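PDB 2GX8: NIF3-related protein, which is of unknown function but holds paired zinc ions in the dimetal-binding motif conserved in the Nif3 family, and carries an additional domain thought to be regulatory. Local coordinates for residues C[35-39]-C[124-130]; C[137-142]-C[311-315]; C[145-150]-C[271-276]; C[159-165]-C[229-235]. One frame throughout, in Å; residues are numbered along the deposited sequence.

Overall arrangement
The four contacts illustrate how chemistry follows place in a fold. Interactions 1 and 2 are buried and lie close to the zinc ions. Their centres are about 17 Å apart, and Val130 O probably accepts a hydrogen bond from Val137 N between them. The first is an aromatic seam with one acid bonded to a tyrosine hydroxyl; the second is a helix-to-strand contact centred on an asparagine amide. Interaction 3, about 10 Å from interaction 2 between centres, takes up the chain beyond the far end of the same helix and joins it to strand 270-280; only partly buried, it mixes strand pairing with surface glutamines. Interaction 4 reaches the same branched sheet, its centre about 30 Å from that of interaction 2, as a regular ladder whose charges extend to other subunits.

Interaction 1. Residues C[35-39]-C[124-130]; sequences ISLFE and YAAHTNV
Where helix 31-38 packs on the sheet next to the zinc site, Ile35, Phe38 and Glu39 gather round the ring of Tyr124, a residue near the end of strand 122-125. Ile35 covers one face: its CD1 stands almost over the ring centre, 3.8 Å from the centroid of Tyr124, in a CH-pi contact, while Ile35 CG2 reaches Tyr124 CE2 at 3.5 Å. With CG anti to the backbone N (chi1 176°), the tyrosine is directed at the helix, and its hydroxyl arrives beside the last residue of the segment. There Tyr124 OH donates to Glu39 OE1, modelled at 2.5 Å, a very short separation whose exact length is doubtful. The extended glutamate chain brings this oxygen close to the ring plane, at its edge, with carboxylate and ring planes 30° apart. Phe38 takes another part of the rim. Its ring is turned 85° from that of Tyr124, Phe38 CE1 lying 3.7 Å from Tyr124 CE1, and its CZ goes on to touch Ala126 CB at 3.5 Å. Val130 CG2 closes the far edge of the phenylalanine, 3.9 Å from Phe38 CZ. Phe38 thus ties its helix both to the strand and to the chain that follows. Outside the contact, helix 362-377 packs against Phe38 through Val367 and against Val130 through Met363, and Ala126 O accepts a hydrogen bond from ND1 of His92, a zinc ligand beyond strand 88-91.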
loop_
_atom_site.group_PDB
_atom_site.type_symbol
_atom_site.label_atom_id
_atom_site.label_comp_id
_atom_site.label_asym_id
_atom_site.label_seq_id
_atom_site.Cartn_x
_atom_site.Cartn_y
_atom_site.Cartn_z
ATOM N N ILE C 35 15.643 -33.871 -10.835
ATOM C CA ILE C 35 14.946 -32.841 -10.081
ATOM C C ILE C 35 13.728 -33.412 -9.376
ATOM O O ILE C 35 13.485 -33.108 -8.215
ATOM C CB ILE C 35 14.602 -31.650 -11.011
ATOM C CG1 ILE C 35 15.894 -30.920 -11.354
ATOM C CG2 ILE C 35 13.595 -30.708 -10.402
ATOM C CD1 ILE C 35 16.732 -30.602 -10.143
ATOM N N SER C 36 12.999 -34.286 -10.062
ATOM C CA SER C 36 11.822 -34.909 -9.480
ATOM C C SER C 36 12.196 -35.789 -8.279
ATOM O O SER C 36 11.413 -35.924 -7.349
ATOM C CB SER C 36 11.063 -35.716 -10.524
ATOM O OG SER C 36 9.770 -35.998 -10.060
ATOM N N LEU C 37 13.395 -36.365 -8.302
ATOM C CA LEU C 37 13.888 -37.176 -7.184
ATOM C C LEU C 37 14.464 -36.324 -6.063
ATOM O O LEU C 37 14.548 -36.777 -4.921
ATOM C CB LEU C 37 14.943 -38.183 -7.643
ATOM C CG LEU C 37 14.442 -39.400 -8.435
ATOM C CD1 LEU C 37 15.607 -40.272 -8.874
ATOM C CD2 LEU C 37 13.462 -40.226 -7.597
ATOM N N PHE C 38 14.890 -35.104 -6.387
ATOM C CA PHE C 38 15.422 -34.182 -5.390
ATOM C C PHE C 38 14.269 -33.624 -4.590
ATOM O O PHE C 38 14.354 -33.479 -3.365
ATOM C CB PHE C 38 16.183 -33.012 -6.047
ATOM C CG PHE C 38 16.568 -31.917 -5.078
ATOM C CD1 PHE C 38 15.840 -30.725 -5.019
ATOM C CD2 PHE C 38 17.629 -32.089 -4.194
ATOM C CE1 PHE C 38 16.174 -29.712 -4.104
ATOM C CE2 PHE C 38 17.976 -31.089 -3.284
ATOM C CZ PHE C 38 17.245 -29.899 -3.231
ATOM N N GLU C 39 13.195 -33.301 -5.300
ATOM C CA GLU C 39 12.011 -32.717 -4.694
ATOM C C GLU C 39 11.231 -33.692 -3.818
ATOM O O GLU C 39 10.377 -33.269 -3.047
ATOM C CB GLU C 39 11.127 -32.060 -5.758
ATOM C CG GLU C 39 11.772 -30.803 -6.325
ATOM C CD GLU C 39 11.047 -30.183 -7.506
ATOM O OE1 GLU C 39 11.630 -29.247 -8.103
ATOM O OE2 GLU C 39 9.926 -30.625 -7.869
ATOM N N TYR C 124 19.402 -24.676 -10.763
ATOM C CA TYR C 124 18.197 -24.949 -10.014
ATOM C C TYR C 124 18.362 -24.454 -8.580
ATOM O O TYR C 124 19.377 -24.747 -7.930
ATOM C CB TYR C 124 17.913 -26.464 -10.076
ATOM C CG TYR C 124 16.726 -26.932 -9.262
ATOM C CD1 TYR C 124 16.881 -27.258 -7.906
ATOM C CD2 TYR C 124 15.474 -27.079 -9.835
ATOM C CE1 TYR C 124 15.833 -27.697 -7.145
ATOM C CE2 TYR C 124 14.395 -27.529 -9.062
ATOM C CZ TYR C 124 14.600 -27.836 -7.721
ATOM O OH TYR C 124 13.580 -28.273 -6.922
ATOM N N ALA C 125 17.394 -23.699 -8.064
ATOM C CA ALA C 125 17.544 -23.216 -6.685
ATOM C C ALA C 125 16.723 -24.010 -5.682
ATOM O O ALA C 125 15.542 -24.272 -5.896
ATOM C CB ALA C 125 17.205 -21.763 -6.586
ATOM N N ALA C 126 17.363 -24.393 -4.587
ATOM C CA ALA C 126 16.690 -25.087 -3.501
ATOM C C ALA C 126 16.996 -24.308 -2.240
ATOM O O ALA C 126 17.919 -24.662 -1.502
ATOM C CB ALA C 126 17.240 -26.444 -3.387
ATOM N N HIS C 127 16.240 -23.246 -1.986
ATOM C CA HIS C 127 16.557 -22.385 -0.861
ATOM C C HIS C 127 15.897 -22.755 0.464
ATOM O O HIS C 127 16.351 -23.691 1.109
ATOM C CB HIS C 127 16.445 -20.894 -1.247
ATOM C CG HIS C 127 17.043 -19.950 -0.243
ATOM N ND1 HIS C 127 16.547 -18.677 -0.025
ATOM C CD2 HIS C 127 18.063 -20.108 0.636
ATOM C CE1 HIS C 127 17.245 -18.088 0.932
ATOM N NE2 HIS C 127 18.164 -18.937 1.357
ATOM N N THR C 128 14.836 -22.066 0.878
ATOM C CA THR C 128 14.258 -22.366 2.192
ATOM C C THR C 128 13.717 -23.773 2.349
ATOM O O THR C 128 13.611 -24.267 3.467
ATOM C CB THR C 128 13.221 -21.346 2.669
ATOM O OG1 THR C 128 12.285 -21.118 1.615
ATOM C CG2 THR C 128 13.904 -20.027 3.084
ATOM N N ASN C 129 13.365 -24.418 1.252
ATOM C CA ASN C 129 12.922 -25.812 1.361
ATOM C C ASN C 129 14.022 -26.768 1.921
ATOM O O ASN C 129 13.704 -27.790 2.509
ATOM C CB ASN C 129 12.284 -26.328 0.046
ATOM C CG ASN C 129 13.206 -26.179 -1.188
ATOM O OD1 ASN C 129 13.315 -27.100 -1.996
ATOM N ND2 ASN C 129 13.857 -25.026 -1.331
ATOM N N VAL C 130 15.298 -26.416 1.747
ATOM C CA VAL C 130 16.430 -27.212 2.256
ATOM C C VAL C 130 16.750 -26.808 3.728
ATOM O O VAL C 130 17.355 -27.565 4.486
ATOM C CB VAL C 130 17.665 -27.126 1.294
ATOM C CG1 VAL C 130 18.888 -27.848 1.846
ATOM C CG2 VAL C 130 17.308 -27.708 -0.064
#

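Interaction 2. Residues C[137-142]-C[311-315]; sequences VNDLLA and AVLGG
Asn138 and Leu313 mark the closest passage of the two backbones, their CA atoms 6.0 Å apart, where helix 137-142 runs over the end of strand 311-313 with the N-to-C directions 136° apart. The axes of these short segments approach to 8.1 Å, and the chain then turns a corner at Gly314. Asn138 carries the polar part of the contact. Its OD1 accepts from Gly314 N at 2.7 Å, a nearly straight bond (165° at the hydrogen) that lies in the carbonyl plane, so the amide oxygen takes up the N-H where the chain turns. The other end of the same amide, ND2, donates to the carbonyl O of Asp131, a zinc ligand, and to a water 3.0 Å from Asn138 ND2. That water also sits by Gly314 O, although the modelled separation is too short to be trusted. Tying the ligand's backbone to this corner is consistent with a second-shell role for Asn138 at the metal site. Gly314, lacking a side chain, leaves its CA accessible to Leu141 CD1, which lies 3.6 Å from Gly314 CA. The same methyl meets Val312 CG2 at 3.9 Å, giving the helix its apolar footing on the strand. Nearby, Leu141 also packs on Val362 of helix 362-377, Val312 on Val333 of strand 331-335, and Ala142 on Thr150 at the start of strand 150-168.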
loop_
_atom_site.group_PDB
_atom_site.type_symbol
_atom_site.label_atom_id
_atom_site.label_comp_id
_atom_site.label_asym_id
_atom_site.label_seq_id
_atom_site.Cartn_x
_atom_site.Cartn_y
_atom_site.Cartn_z
ATOM N N VAL C 137 19.864 -28.457 5.981
ATOM C CA VAL C 137 20.904 -27.596 6.538
ATOM C C VAL C 137 21.005 -27.626 8.060
ATOM O O VAL C 137 22.087 -27.838 8.612
ATOM C CB VAL C 137 20.723 -26.116 6.061
ATOM C CG1 VAL C 137 21.688 -25.191 6.775
ATOM C CG2 VAL C 137 20.926 -26.005 4.584
ATOM N N ASN C 138 19.864 -27.441 8.713
ATOM C CA ASN C 138 19.811 -27.331 10.163
ATOM C C ASN C 138 19.995 -28.642 10.917
ATOM O O ASN C 138 20.491 -28.622 12.036
ATOM C CB ASN C 138 18.577 -26.535 10.583
ATOM C CG ASN C 138 18.670 -25.078 10.155
ATOM O OD1 ASN C 138 19.639 -24.381 10.477
ATOM N ND2 ASN C 138 17.672 -24.611 9.414
ATOM N N ASP C 139 19.606 -29.766 10.312
ATOM C CA ASP C 139 19.852 -31.091 10.891
ATOM C C ASP C 139 21.313 -31.404 10.752
ATOM O O ASP C 139 21.957 -31.857 11.716
ATOM C CB ASP C 139 19.040 -32.161 10.193
ATOM C CG ASP C 139 17.602 -32.172 10.652
ATOM O OD1 ASP C 139 17.393 -31.987 11.874
ATOM O OD2 ASP C 139 16.688 -32.383 9.812
ATOM N N LEU C 140 21.830 -31.141 9.549
ATOM C CA LEU C 140 23.255 -31.305 9.234
ATOM C C LEU C 140 24.138 -30.499 10.182
ATOM O O LEU C 140 25.203 -30.963 10.572
ATOM C CB LEU C 140 23.545 -30.920 7.775
ATOM C CG LEU C 140 22.965 -31.873 6.724
ATOM C CD1 LEU C 140 22.868 -31.233 5.346
ATOM C CD2 LEU C 140 23.768 -33.182 6.677
ATOM N N LEU C 141 23.697 -29.306 10.563
ATOM C CA LEU C 141 24.467 -28.483 11.501
ATOM C C LEU C 141 24.313 -28.966 12.941
ATOM O O LEU C 141 25.254 -28.871 13.720
ATOM C CB LEU C 141 24.067 -27.004 11.405
ATOM C CG LEU C 141 24.428 -26.211 10.157
ATOM C CD1 LEU C 141 23.587 -24.932 10.143
ATOM C CD2 LEU C 141 25.919 -25.908 10.038
ATOM N N ALA C 142 23.127 -29.450 13.312
ATOM C CA ALA C 142 22.930 -30.024 14.655
ATOM C C ALA C 142 23.799 -31.254 14.848
ATOM O O ALA C 142 24.439 -31.371 15.877
ATOM C CB ALA C 142 21.482 -30.366 14.905
ATOM N N ALA C 311 20.723 -23.565 20.300
ATOM C CA ALA C 311 19.852 -23.351 19.145
ATOM C C ALA C 311 20.762 -23.090 17.944
ATOM O O ALA C 311 21.775 -22.423 18.069
ATOM C CB ALA C 311 18.911 -22.154 19.388
ATOM N N VAL C 312 20.454 -23.661 16.795
ATOM C CA VAL C 312 21.238 -23.336 15.573
ATOM C C VAL C 312 20.335 -23.065 14.394
ATOM O O VAL C 312 19.319 -23.704 14.248
ATOM C CB VAL C 312 22.323 -24.406 15.216
ATOM C CG1 VAL C 312 21.758 -25.817 15.266
ATOM C CG2 VAL C 312 22.968 -24.100 13.864
ATOM N N LEU C 313 20.683 -22.091 13.575
ATOM C CA LEU C 313 19.902 -21.810 12.397
ATOM C C LEU C 313 20.902 -21.335 11.336
ATOM O O LEU C 313 21.456 -20.236 11.442
ATOM C CB LEU C 313 18.833 -20.766 12.718
ATOM C CG LEU C 313 17.744 -20.492 11.675
ATOM C CD1 LEU C 313 16.599 -19.808 12.350
ATOM C CD2 LEU C 313 18.212 -19.662 10.526
ATOM N N GLY C 314 21.158 -22.152 10.321
ATOM C CA GLY C 314 22.156 -21.770 9.322
ATOM C C GLY C 314 21.652 -20.586 8.536
ATOM O O GLY C 314 20.457 -20.507 8.290
ATOM N N GLY C 315 22.528 -19.661 8.143
ATOM C CA GLY C 315 22.069 -18.513 7.343
ATOM C C GLY C 315 21.771 -17.314 8.229
ATOM O O GLY C 315 22.296 -17.240 9.343
HETATM O O HOH W 1 18.853 -22.287 7.915
#

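Interaction 3. Residues C[145-150]-C[271-276]; sequences LGLQNT and KIGYLQ
Leu147 and Leu275 cross obliquely on the inner side of this contact, with Leu147 CD2 against Leu275 CD2 at 3.6 Å, whereas Gln148 and Gln276 meet by their amides toward the surface. The glutamine planes are turned 54° against each other. Gln148 NE2 donates to Gln276 OE1 at 2.7 Å, with the acceptor close to the plane of the Gln148 amide but the donor tilted from the carbonyl plane of Gln276. As modelled, Gln148 OE1 also lies 3.0 Å from Gln276 OE1, and two acceptors this close would probably weaken the grip. For Gln276 the reach depends on a bend: CG is anti to the backbone N, and the chain then folds at chi2 (74°), swinging the amide back to its partner. Tyr274 presents a ring edge to Asn149 CB and the carbonyl of Gln148, while its hydroxyl pairs with Lys309 NZ. The backbones of Gln148 and Tyr274 form an antiparallel hydrogen-bonded pair, Gln148 N to Tyr274 O and Tyr274 N to Gln148 O, both at 3.0 Å. Further along, Thr150 lies over Gly273, with its CG2 4.0 Å from Gly273 CA, and Thr150 CA points its hydrogen at Ile272 O, 3.2 Å away. The arrangement shows a helix ending in a Schellman motif at Gly146 and the chain after it pairing briefly with strand 270-280 at Gln148, before a corner at Asn149 leads into strand 150-168.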
loop_
_atom_site.group_PDB
_atom_site.type_symbol
_atom_site.label_atom_id
_atom_site.label_comp_id
_atom_site.label_asym_id
_atom_site.label_seq_id
_atom_site.Cartn_x
_atom_site.Cartn_y
_atom_site.Cartn_z
ATOM N N LEU C 145 27.430 -30.420 15.256
ATOM C CA LEU C 145 27.663 -29.917 16.601
ATOM C C LEU C 145 27.530 -30.971 17.724
ATOM O O LEU C 145 27.906 -30.713 18.861
ATOM C CB LEU C 145 26.710 -28.762 16.887
ATOM C CG LEU C 145 26.927 -27.463 16.110
ATOM C CD1 LEU C 145 25.820 -26.499 16.490
ATOM C CD2 LEU C 145 28.327 -26.849 16.321
ATOM N N GLY C 146 26.986 -32.144 17.416
ATOM C CA GLY C 146 26.768 -33.173 18.428
ATOM C C GLY C 146 25.547 -32.902 19.309
ATOM O O GLY C 146 25.501 -33.314 20.466
ATOM N N LEU C 147 24.549 -32.209 18.776
ATOM C CA LEU C 147 23.346 -31.919 19.541
ATOM C C LEU C 147 22.396 -33.122 19.561
ATOM O O LEU C 147 22.182 -33.791 18.534
ATOM C CB LEU C 147 22.608 -30.695 18.996
ATOM C CG LEU C 147 23.239 -29.308 18.934
ATOM C CD1 LEU C 147 22.116 -28.322 18.794
ATOM C CD2 LEU C 147 24.050 -28.958 20.177
ATOM N N GLN C 148 21.812 -33.359 20.736
ATOM C CA GLN C 148 20.867 -34.453 20.973
ATOM C C GLN C 148 19.455 -33.958 21.297
ATOM O O GLN C 148 19.265 -32.800 21.698
ATOM C CB GLN C 148 21.392 -35.299 22.097
ATOM C CG GLN C 148 22.697 -35.914 21.714
ATOM C CD GLN C 148 23.554 -36.189 22.894
ATOM O OE1 GLN C 148 23.070 -36.569 23.965
ATOM N NE2 GLN C 148 24.856 -35.992 22.720
ATOM N N ASN C 149 18.474 -34.841 21.107
ATOM C CA ASN C 149 17.068 -34.526 21.369
ATOM C C ASN C 149 16.652 -33.212 20.725
ATOM O O ASN C 149 16.152 -32.314 21.407
ATOM C CB ASN C 149 16.791 -34.485 22.888
ATOM C CG ASN C 149 17.046 -35.808 23.566
ATOM O OD1 ASN C 149 17.512 -35.856 24.710
ATOM N ND2 ASN C 149 16.753 -36.902 22.859
ATOM N N THR C 150 16.874 -33.092 19.421
ATOM C CA THR C 150 16.546 -31.844 18.733
ATOM C C THR C 150 15.066 -31.692 18.392
ATOM O O THR C 150 14.348 -32.684 18.228
ATOM C CB THR C 150 17.409 -31.591 17.468
ATOM O OG1 THR C 150 17.204 -32.636 16.515
ATOM C CG2 THR C 150 18.873 -31.495 17.822
ATOM N N LYS C 271 17.267 -25.817 14.509
ATOM C CA LYS C 271 17.089 -26.892 15.513
ATOM C C LYS C 271 17.495 -26.435 16.916
ATOM O O LYS C 271 18.340 -25.569 17.078
ATOM C CB LYS C 271 17.918 -28.144 15.151
ATOM C CG LYS C 271 17.462 -28.846 13.864
ATOM C CD LYS C 271 16.115 -29.497 14.067
ATOM C CE LYS C 271 15.537 -30.016 12.756
ATOM N NZ LYS C 271 14.307 -30.851 12.955
ATOM N N ILE C 272 16.863 -26.982 17.942
ATOM C CA ILE C 272 17.274 -26.676 19.292
ATOM C C ILE C 272 17.412 -28.013 19.981
ATOM O O ILE C 272 16.521 -28.844 19.868
ATOM C CB ILE C 272 16.354 -25.641 20.027
ATOM C CG1 ILE C 272 17.005 -25.207 21.362
ATOM C CG2 ILE C 272 14.911 -26.134 20.189
ATOM C CD1 ILE C 272 16.284 -24.081 22.079
ATOM N N GLY C 273 18.558 -28.230 20.632
ATOM C CA GLY C 273 18.884 -29.479 21.281
ATOM C C GLY C 273 19.865 -29.271 22.425
ATOM O O GLY C 273 20.096 -28.135 22.854
ATOM N N TYR C 274 20.478 -30.363 22.879
ATOM C CA TYR C 274 21.384 -30.344 24.037
ATOM C C TYR C 274 22.775 -30.896 23.784
ATOM O O TYR C 274 22.927 -31.957 23.181
ATOM C CB TYR C 274 20.759 -31.159 25.180
ATOM C CG TYR C 274 19.463 -30.582 25.696
ATOM C CD1 TYR C 274 18.227 -31.006 25.188
ATOM C CD2 TYR C 274 19.475 -29.589 26.683
ATOM C CE1 TYR C 274 17.032 -30.453 25.664
ATOM C CE2 TYR C 274 18.294 -29.035 27.170
ATOM C CZ TYR C 274 17.080 -29.458 26.660
ATOM O OH TYR C 274 15.922 -28.886 27.174
ATOM N N LEU C 275 23.797 -30.191 24.263
ATOM C CA LEU C 275 25.156 -30.715 24.164
ATOM C C LEU C 275 25.257 -31.986 25.016
ATOM O O LEU C 275 24.408 -32.232 25.880
ATOM C CB LEU C 275 26.196 -29.681 24.608
ATOM C CG LEU C 275 26.422 -28.413 23.781
ATOM C CD1 LEU C 275 27.371 -27.469 24.482
ATOM C CD2 LEU C 275 26.925 -28.713 22.366
ATOM N N GLN C 276 26.279 -32.800 24.759
ATOM C CA GLN C 276 26.528 -34.023 25.531
ATOM C C GLN C 276 27.000 -33.686 26.968
ATOM O O GLN C 276 26.681 -34.399 27.937
ATOM C CB GLN C 276 27.557 -34.904 24.791
ATOM C CG GLN C 276 27.990 -36.236 25.487
ATOM C CD GLN C 276 26.929 -37.342 25.447
ATOM O OE1 GLN C 276 25.819 -37.163 24.922
ATOM N NE2 GLN C 276 27.278 -38.502 25.994
HETATM O O HOH W 2 27.296 -32.491 22.186
#

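Interaction 4. Residues C[159-165]-C[229-235]; sequences EEMKKVV and ETIIPAS
Lys162 and Ile232 form the centre of an antiparallel ladder, each bonding the other's carbonyl: Lys162 N to Ile232 O and Ile232 N to Lys162 O, both 2.8 Å. Val164 and Thr230 repeat the exchange. Pro233 faces Met161 in a non-hydrogen-bonded pair, where the ladder asks no N-H of it, and Ala234 N to Glu160 O, 2.9 Å, continues the bonding beyond. Flanking this backbone shell, Met161 bends at chi2 and chi3 to lay its CE tightly on Pro233, 3.5 Å from CB. On the other face Val164 CG2 meets Ile232 CD1 at 3.7 Å. At one end Glu159 OE2 takes Ser235 N from above the carboxylate plane, a 3.3 Å bond. Towards the other, Lys163 folds over the strand to bring NZ 3.8 Å from Glu229 OE2, a long salt bridge. Glu229 OE1 is held more firmly by Arg227 of its own chain and Arg227 of the second subunit, and Lys162 NZ pairs with Asp261 of the third subunit, so the ladder also takes part in assembly. Within the chain, strand 255-260 flanks strand 150-168 on its other edge, strand 194-206 adjoins strand 221-233, and helix 237-247 packs on Val164 and Ile232.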
loop_
_atom_site.group_PDB
_atom_site.type_symbol
_atom_site.label_atom_id
_atom_site.label_comp_id
_atom_site.label_asym_id
_atom_site.label_seq_id
_atom_site.Cartn_x
_atom_site.Cartn_y
_atom_site.Cartn_z
ATOM N N GLU C 159 1.819 -29.743 7.891
ATOM C CA GLU C 159 0.957 -30.262 6.843
ATOM C C GLU C 159 -0.487 -30.385 7.347
ATOM O O GLU C 159 -0.704 -30.789 8.492
ATOM C CB GLU C 159 1.472 -31.652 6.456
ATOM C CG GLU C 159 0.828 -32.282 5.236
ATOM C CD GLU C 159 1.669 -32.194 3.993
ATOM O OE1 GLU C 159 2.767 -32.796 3.971
ATOM O OE2 GLU C 159 1.210 -31.570 3.020
ATOM N N GLU C 160 -1.467 -29.988 6.530
ATOM C CA GLU C 160 -2.885 -30.188 6.883
ATOM C C GLU C 160 -3.166 -31.691 6.752
ATOM O O GLU C 160 -2.689 -32.337 5.807
ATOM C CB GLU C 160 -3.827 -29.419 5.945
ATOM C CG GLU C 160 -3.742 -27.897 6.025
ATOM C CD GLU C 160 -4.609 -27.190 4.967
ATOM O OE1 GLU C 160 -5.557 -27.811 4.438
ATOM O OE2 GLU C 160 -4.336 -26.006 4.656
ATOM N N MET C 161 -3.906 -32.246 7.709
ATOM C CA MET C 161 -4.231 -33.680 7.689
ATOM C C MET C 161 -5.661 -33.915 7.234
ATOM O O MET C 161 -6.552 -33.088 7.466
ATOM C CB MET C 161 -4.027 -34.338 9.064
ATOM C CG MET C 161 -2.598 -34.306 9.663
ATOM S SD MET C 161 -1.326 -35.339 8.904
ATOM C CE MET C 161 -0.681 -34.178 7.761
ATOM N N LYS C 162 -5.859 -35.052 6.583
ATOM C CA LYS C 162 -7.152 -35.437 6.045
ATOM C C LYS C 162 -7.490 -36.840 6.452
ATOM O O LYS C 162 -6.604 -37.676 6.573
ATOM C CB LYS C 162 -7.118 -35.424 4.518
ATOM C CG LYS C 162 -6.650 -34.115 3.909
ATOM C CD LYS C 162 -7.473 -32.998 4.504
ATOM C CE LYS C 162 -6.905 -31.665 4.203
ATOM N NZ LYS C 162 -7.227 -31.340 2.820
ATOM N N LYS C 163 -8.772 -37.090 6.677
ATOM C CA LYS C 163 -9.237 -38.426 6.938
ATOM C C LYS C 163 -9.886 -38.931 5.634
ATOM O O LYS C 163 -10.816 -38.327 5.092
ATOM C CB LYS C 163 -10.261 -38.434 8.057
ATOM C CG LYS C 163 -10.426 -39.797 8.748
ATOM C CD LYS C 163 -9.155 -40.163 9.484
ATOM C CE LYS C 163 -9.344 -41.468 10.252
ATOM N NZ LYS C 163 -8.115 -42.075 10.803
ATOM N N VAL C 164 -9.356 -40.015 5.091
ATOM C CA VAL C 164 -9.994 -40.598 3.928
ATOM C C VAL C 164 -10.865 -41.734 4.425
ATOM O O VAL C 164 -10.384 -42.628 5.125
ATOM C CB VAL C 164 -8.990 -41.187 2.950
ATOM C CG1 VAL C 164 -9.726 -41.811 1.743
ATOM C CG2 VAL C 164 -8.039 -40.138 2.490
ATOM N N VAL C 165 -12.145 -41.698 4.068
ATOM C CA VAL C 165 -13.062 -42.776 4.414
ATOM C C VAL C 165 -13.477 -43.380 3.075
ATOM O O VAL C 165 -13.946 -42.663 2.201
ATOM C CB VAL C 165 -14.286 -42.239 5.164
ATOM C CG1 VAL C 165 -15.306 -43.356 5.427
ATOM C CG2 VAL C 165 -13.851 -41.578 6.467
ATOM N N GLU C 229 -11.377 -46.211 7.164
ATOM C CA GLU C 229 -10.867 -44.861 7.317
ATOM C C GLU C 229 -9.382 -44.887 7.618
ATOM O O GLU C 229 -8.868 -45.844 8.224
ATOM C CB GLU C 229 -11.635 -44.074 8.365
ATOM C CG GLU C 229 -11.495 -44.563 9.754
ATOM C CD GLU C 229 -12.174 -43.651 10.741
ATOM O OE1 GLU C 229 -13.335 -43.274 10.517
ATOM O OE2 GLU C 229 -11.549 -43.314 11.760
ATOM N N THR C 230 -8.691 -43.849 7.166
ATOM C CA THR C 230 -7.256 -43.743 7.368
ATOM C C THR C 230 -6.875 -42.274 7.238
ATOM O O THR C 230 -7.535 -41.505 6.517
ATOM C CB THR C 230 -6.465 -44.621 6.374
ATOM O OG1 THR C 230 -5.151 -44.865 6.885
ATOM C CG2 THR C 230 -6.370 -43.994 5.018
ATOM N N ILE C 231 -5.841 -41.881 7.968
ATOM C CA ILE C 231 -5.378 -40.510 7.978
ATOM C C ILE C 231 -4.269 -40.286 6.921
ATOM O O ILE C 231 -3.483 -41.184 6.617
ATOM C CB ILE C 231 -4.940 -40.113 9.444
ATOM C CG1 ILE C 231 -4.708 -38.596 9.604
ATOM C CG2 ILE C 231 -3.740 -40.944 9.919
ATOM C CD1 ILE C 231 -4.435 -38.155 11.045
ATOM N N ILE C 232 -4.246 -39.101 6.323
ATOM C CA ILE C 232 -3.212 -38.745 5.350
ATOM C C ILE C 232 -2.783 -37.292 5.441
ATOM O O ILE C 232 -3.557 -36.449 5.907
ATOM C CB ILE C 232 -3.628 -38.955 3.848
ATOM C CG1 ILE C 232 -4.832 -38.093 3.478
ATOM C CG2 ILE C 232 -3.831 -40.407 3.512
ATOM C CD1 ILE C 232 -5.072 -38.020 1.988
ATOM N N PRO C 233 -1.525 -37.013 5.044
ATOM C CA PRO C 233 -1.086 -35.637 4.879
ATOM C C PRO C 233 -1.593 -35.187 3.513
ATOM O O PRO C 233 -1.541 -35.968 2.561
ATOM C CB PRO C 233 0.452 -35.733 4.895
ATOM C CG PRO C 233 0.789 -37.139 4.590
ATOM C CD PRO C 233 -0.445 -37.990 4.793
ATOM N N ALA C 234 -2.087 -33.957 3.422
ATOM C CA ALA C 234 -2.613 -33.412 2.174
ATOM C C ALA C 234 -1.751 -33.658 0.912
ATOM O O ALA C 234 -2.284 -33.904 -0.166
ATOM C CB ALA C 234 -2.910 -31.923 2.347
ATOM N N SER C 235 -0.426 -33.602 1.053
ATOM C CA SER C 235 0.483 -33.819 -0.073
ATOM C C SER C 235 0.398 -35.245 -0.648
ATOM O O SER C 235 0.697 -35.459 -1.833
ATOM C CB SER C 235 1.925 -33.516 0.325
ATOM O OG SER C 235 2.455 -34.542 1.143
#